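Local atomic coordinates of hypothetical conserved protein (Geobacillus kaustophilus, PDB entry 2QYH), a protein that is of uncharacterised function but belongs to the haloacid dehalogenase-like hydrolases and is probably a magnesium-dependent phosphatase. Residues 62-70 / 178-188. Residues are numbered along the deposited sequence; the frame is centred on the assembly and turned at random.
Sequences FVSFNGQYV and LPAGGSKAEGI
Backbone meets backbone where G67 lies against the first turn of helix 184-195: its CA sits 3.9 Å from the CA of G187, and its CA-H points at S183 O. Van der Waals contacts flank this spot. V63 lays both methyls against the first turn: with chi1 170° CG1 is turned anti to the backbone N and lies 3.8 Å from K184 O, while CG2 faces G187 and makes an apolar contact with I188 CG1 at 4.1 Å. Further along, the bent side chain of Q68 meets the ring of P179, with CD 3.5 Å from P179 CG, and N66 crosses L178 at about a right angle, CB 3.7 Å from L178 CD1. In this HAD-like hydrolase the turn between strands 62-64 and 69-72 of the core sheet thus packs on the link that returns from the five-stranded antiparallel sheet, consistent with a cap domain, to the core. Polar groups fix the helix start: S183 is the N-cap, its OG accepting from E186 N at 3.2 Å and also hydrogen-bonded to E213. K184, extended beyond CG, carries NZ away from the turn to salt bridges with D211 and D9, the latter in a DxDx(T/V) pattern that probably marks the active site.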
loop_
_atom_site.group_PDB
_atom_site.type_symbol
_atom_site.label_atom_id
_atom_site.label_comp_id
_atom_site.label_asym_id
_atom_site.label_seq_id
_atom_site.Cartn_x
_atom_site.Cartn_y
_atom_site.Cartn_z
ATOM N N PHE D 62 2.770 7.733 13.467
ATOM C CA PHE D 62 1.665 6.840 13.756
ATOM C C PHE D 62 1.849 5.959 14.977
ATOM O O PHE D 62 2.949 5.805 15.505
ATOM C CB PHE D 62 1.401 5.940 12.545
ATOM C CG PHE D 62 2.621 5.170 12.068
ATOM C CD1 PHE D 62 3.416 5.663 11.033
ATOM C CD2 PHE D 62 2.971 3.954 12.656
ATOM C CE1 PHE D 62 4.542 4.956 10.586
ATOM C CE2 PHE D 62 4.099 3.237 12.216
ATOM C CZ PHE D 62 4.885 3.742 11.177
ATOM N N VAL D 63 0.730 5.400 15.416
ATOM C CA VAL D 63 0.674 4.472 16.526
ATOM C C VAL D 63 0.161 3.209 15.848
ATOM O O VAL D 63 -0.996 3.159 15.421
ATOM C CB VAL D 63 -0.362 4.890 17.593
ATOM C CG1 VAL D 63 -0.542 3.757 18.610
ATOM C CG2 VAL D 63 0.082 6.153 18.302
ATOM N N SER D 64 1.021 2.205 15.715
ATOM C CA SER D 64 0.621 0.949 15.086
ATOM C C SER D 64 0.672 -0.189 16.104
ATOM O O SER D 64 1.093 0.007 17.241
ATOM C CB SER D 64 1.537 0.635 13.908
ATOM O OG SER D 64 2.859 0.368 14.339
ATOM N N PHE D 65 0.232 -1.374 15.689
ATOM C CA PHE D 65 0.217 -2.552 16.558
ATOM C C PHE D 65 -0.452 -2.266 17.903
ATOM O O PHE D 65 0.080 -2.626 18.952
ATOM C CB PHE D 65 1.648 -3.055 16.815
ATOM C CG PHE D 65 2.267 -3.800 15.657
ATOM C CD1 PHE D 65 1.632 -4.906 15.093
ATOM C CD2 PHE D 65 3.524 -3.438 15.179
ATOM C CE1 PHE D 65 2.245 -5.651 14.071
ATOM C CE2 PHE D 65 4.142 -4.174 14.161
ATOM C CZ PHE D 65 3.499 -5.285 13.608
ATOM N N ASN D 66 -1.614 -1.620 17.870
ATOM C CA ASN D 66 -2.345 -1.288 19.094
ATOM C C ASN D 66 -1.459 -0.689 20.178
ATOM O O ASN D 66 -1.587 -1.039 21.349
ATOM C CB ASN D 66 -3.041 -2.521 19.681
ATOM C CG ASN D 66 -4.055 -3.126 18.736
ATOM O OD1 ASN D 66 -3.717 -3.981 17.922
ATOM N ND2 ASN D 66 -5.304 -2.677 18.832
ATOM N N GLY D 67 -0.548 0.193 19.777
ATOM C CA GLY D 67 0.319 0.859 20.728
ATOM C C GLY D 67 1.725 0.323 20.941
ATOM O O GLY D 67 2.531 0.989 21.581
ATOM N N GLN D 68 2.042 -0.851 20.406
ATOM C CA GLN D 68 3.365 -1.434 20.613
ATOM C C GLN D 68 4.504 -0.943 19.727
ATOM O O GLN D 68 5.655 -1.302 19.958
ATOM C CB GLN D 68 3.273 -2.957 20.539
ATOM C CG GLN D 68 2.845 -3.570 21.861
ATOM C CD GLN D 68 1.606 -2.911 22.424
ATOM O OE1 GLN D 68 0.496 -3.157 21.961
ATOM N NE2 GLN D 68 1.791 -2.055 23.415
ATOM N N TYR D 69 4.185 -0.123 18.730
ATOM C CA TYR D 69 5.188 0.428 17.820
ATOM C C TYR D 69 4.708 1.814 17.388
ATOM O O TYR D 69 3.768 1.937 16.605
ATOM C CB TYR D 69 5.346 -0.474 16.598
ATOM C CG TYR D 69 6.534 -0.136 15.733
ATOM C CD1 TYR D 69 7.837 -0.391 16.166
ATOM C CD2 TYR D 69 6.359 0.435 14.481
ATOM C CE1 TYR D 69 8.941 -0.080 15.364
ATOM C CE2 TYR D 69 7.446 0.751 13.672
ATOM C CZ TYR D 69 8.733 0.493 14.116
ATOM O OH TYR D 69 9.798 0.816 13.302
ATOM N N VAL D 70 5.358 2.849 17.914
ATOM C CA VAL D 70 4.977 4.225 17.635
ATOM C C VAL D 70 6.078 5.005 16.937
ATOM O O VAL D 70 7.201 5.084 17.430
ATOM C CB VAL D 70 4.618 4.938 18.947
ATOM C CG1 VAL D 70 4.074 6.339 18.661
ATOM C CG2 VAL D 70 3.615 4.094 19.725
ATOM N N LEU D 178 -1.811 -9.471 21.840
ATOM C CA LEU D 178 -1.115 -8.243 22.221
ATOM C C LEU D 178 -0.655 -8.391 23.662
ATOM O O LEU D 178 -1.090 -9.297 24.371
ATOM C CB LEU D 178 -2.039 -7.013 22.125
ATOM C CG LEU D 178 -3.361 -7.019 21.347
ATOM C CD1 LEU D 178 -3.974 -5.624 21.424
ATOM C CD2 LEU D 178 -3.150 -7.423 19.897
ATOM N N PRO D 179 0.241 -7.508 24.117
ATOM C CA PRO D 179 0.684 -7.634 25.504
ATOM C C PRO D 179 -0.406 -7.064 26.398
ATOM O O PRO D 179 -1.032 -6.060 26.057
ATOM C CB PRO D 179 1.947 -6.790 25.533
ATOM C CG PRO D 179 1.602 -5.672 24.593
ATOM C CD PRO D 179 0.943 -6.405 23.436
ATOM N N ALA D 180 -0.657 -7.709 27.527
ATOM C CA ALA D 180 -1.671 -7.192 28.429
ATOM C C ALA D 180 -1.235 -5.775 28.778
ATOM O O ALA D 180 -0.067 -5.532 29.086
ATOM C CB ALA D 180 -1.753 -8.042 29.683
ATOM N N GLY D 181 -2.169 -4.839 28.701
ATOM C CA GLY D 181 -1.834 -3.468 29.023
ATOM C C GLY D 181 -1.624 -2.629 27.785
ATOM O O GLY D 181 -1.511 -1.415 27.881
ATOM N N GLY D 182 -1.572 -3.267 26.621
ATOM C CA GLY D 182 -1.380 -2.520 25.396
ATOM C C GLY D 182 -2.660 -2.176 24.654
ATOM O O GLY D 182 -3.585 -2.991 24.564
ATOM N N SER D 183 -2.712 -0.958 24.123
ATOM C CA SER D 183 -3.859 -0.487 23.348
ATOM C C SER D 183 -3.408 0.754 22.582
ATOM O O SER D 183 -2.436 1.406 22.972
ATOM C CB SER D 183 -5.038 -0.141 24.258
ATOM O OG SER D 183 -4.888 1.144 24.827
ATOM N N LYS D 184 -4.097 1.092 21.497
ATOM C CA LYS D 184 -3.668 2.247 20.734
ATOM C C LYS D 184 -3.879 3.559 21.465
ATOM O O LYS D 184 -3.150 4.522 21.215
ATOM C CB LYS D 184 -4.317 2.279 19.344
ATOM C CG LYS D 184 -5.814 2.486 19.282
ATOM C CD LYS D 184 -6.255 2.509 17.825
ATOM C CE LYS D 184 -7.748 2.760 17.688
ATOM N NZ LYS D 184 -8.193 2.826 16.266
ATOM N N ALA D 185 -4.844 3.611 22.377
ATOM C CA ALA D 185 -5.058 4.848 23.118
ATOM C C ALA D 185 -3.840 5.030 24.005
ATOM O O ALA D 185 -3.382 6.150 24.234
ATOM C CB ALA D 185 -6.316 4.764 23.963
ATOM N N GLU D 186 -3.313 3.908 24.486
ATOM C CA GLU D 186 -2.133 3.900 25.342
ATOM C C GLU D 186 -0.936 4.382 24.531
ATOM O O GLU D 186 -0.089 5.125 25.032
ATOM C CB GLU D 186 -1.884 2.481 25.861
ATOM C CG GLU D 186 -0.774 2.358 26.891
ATOM C CD GLU D 186 -0.983 3.249 28.107
ATOM O OE1 GLU D 186 -2.151 3.588 28.420
ATOM O OE2 GLU D 186 0.029 3.595 28.756
ATOM N N GLY D 187 -0.874 3.948 23.276
ATOM C CA GLY D 187 0.211 4.357 22.405
ATOM C C GLY D 187 0.117 5.850 22.163
ATOM O O GLY D 187 1.131 6.538 22.064
ATOM N N ILE D 188 -1.115 6.345 22.063
ATOM C CA ILE D 188 -1.376 7.762 21.856
ATOM C C ILE D 188 -0.942 8.536 23.089
ATOM O O ILE D 188 -0.507 9.684 22.991
ATOM C CB ILE D 188 -2.889 8.017 21.587
ATOM C CG1 ILE D 188 -3.237 7.548 20.174
ATOM C CG2 ILE D 188 -3.225 9.490 21.722
ATOM C CD1 ILE D 188 -4.681 7.668 19.824
#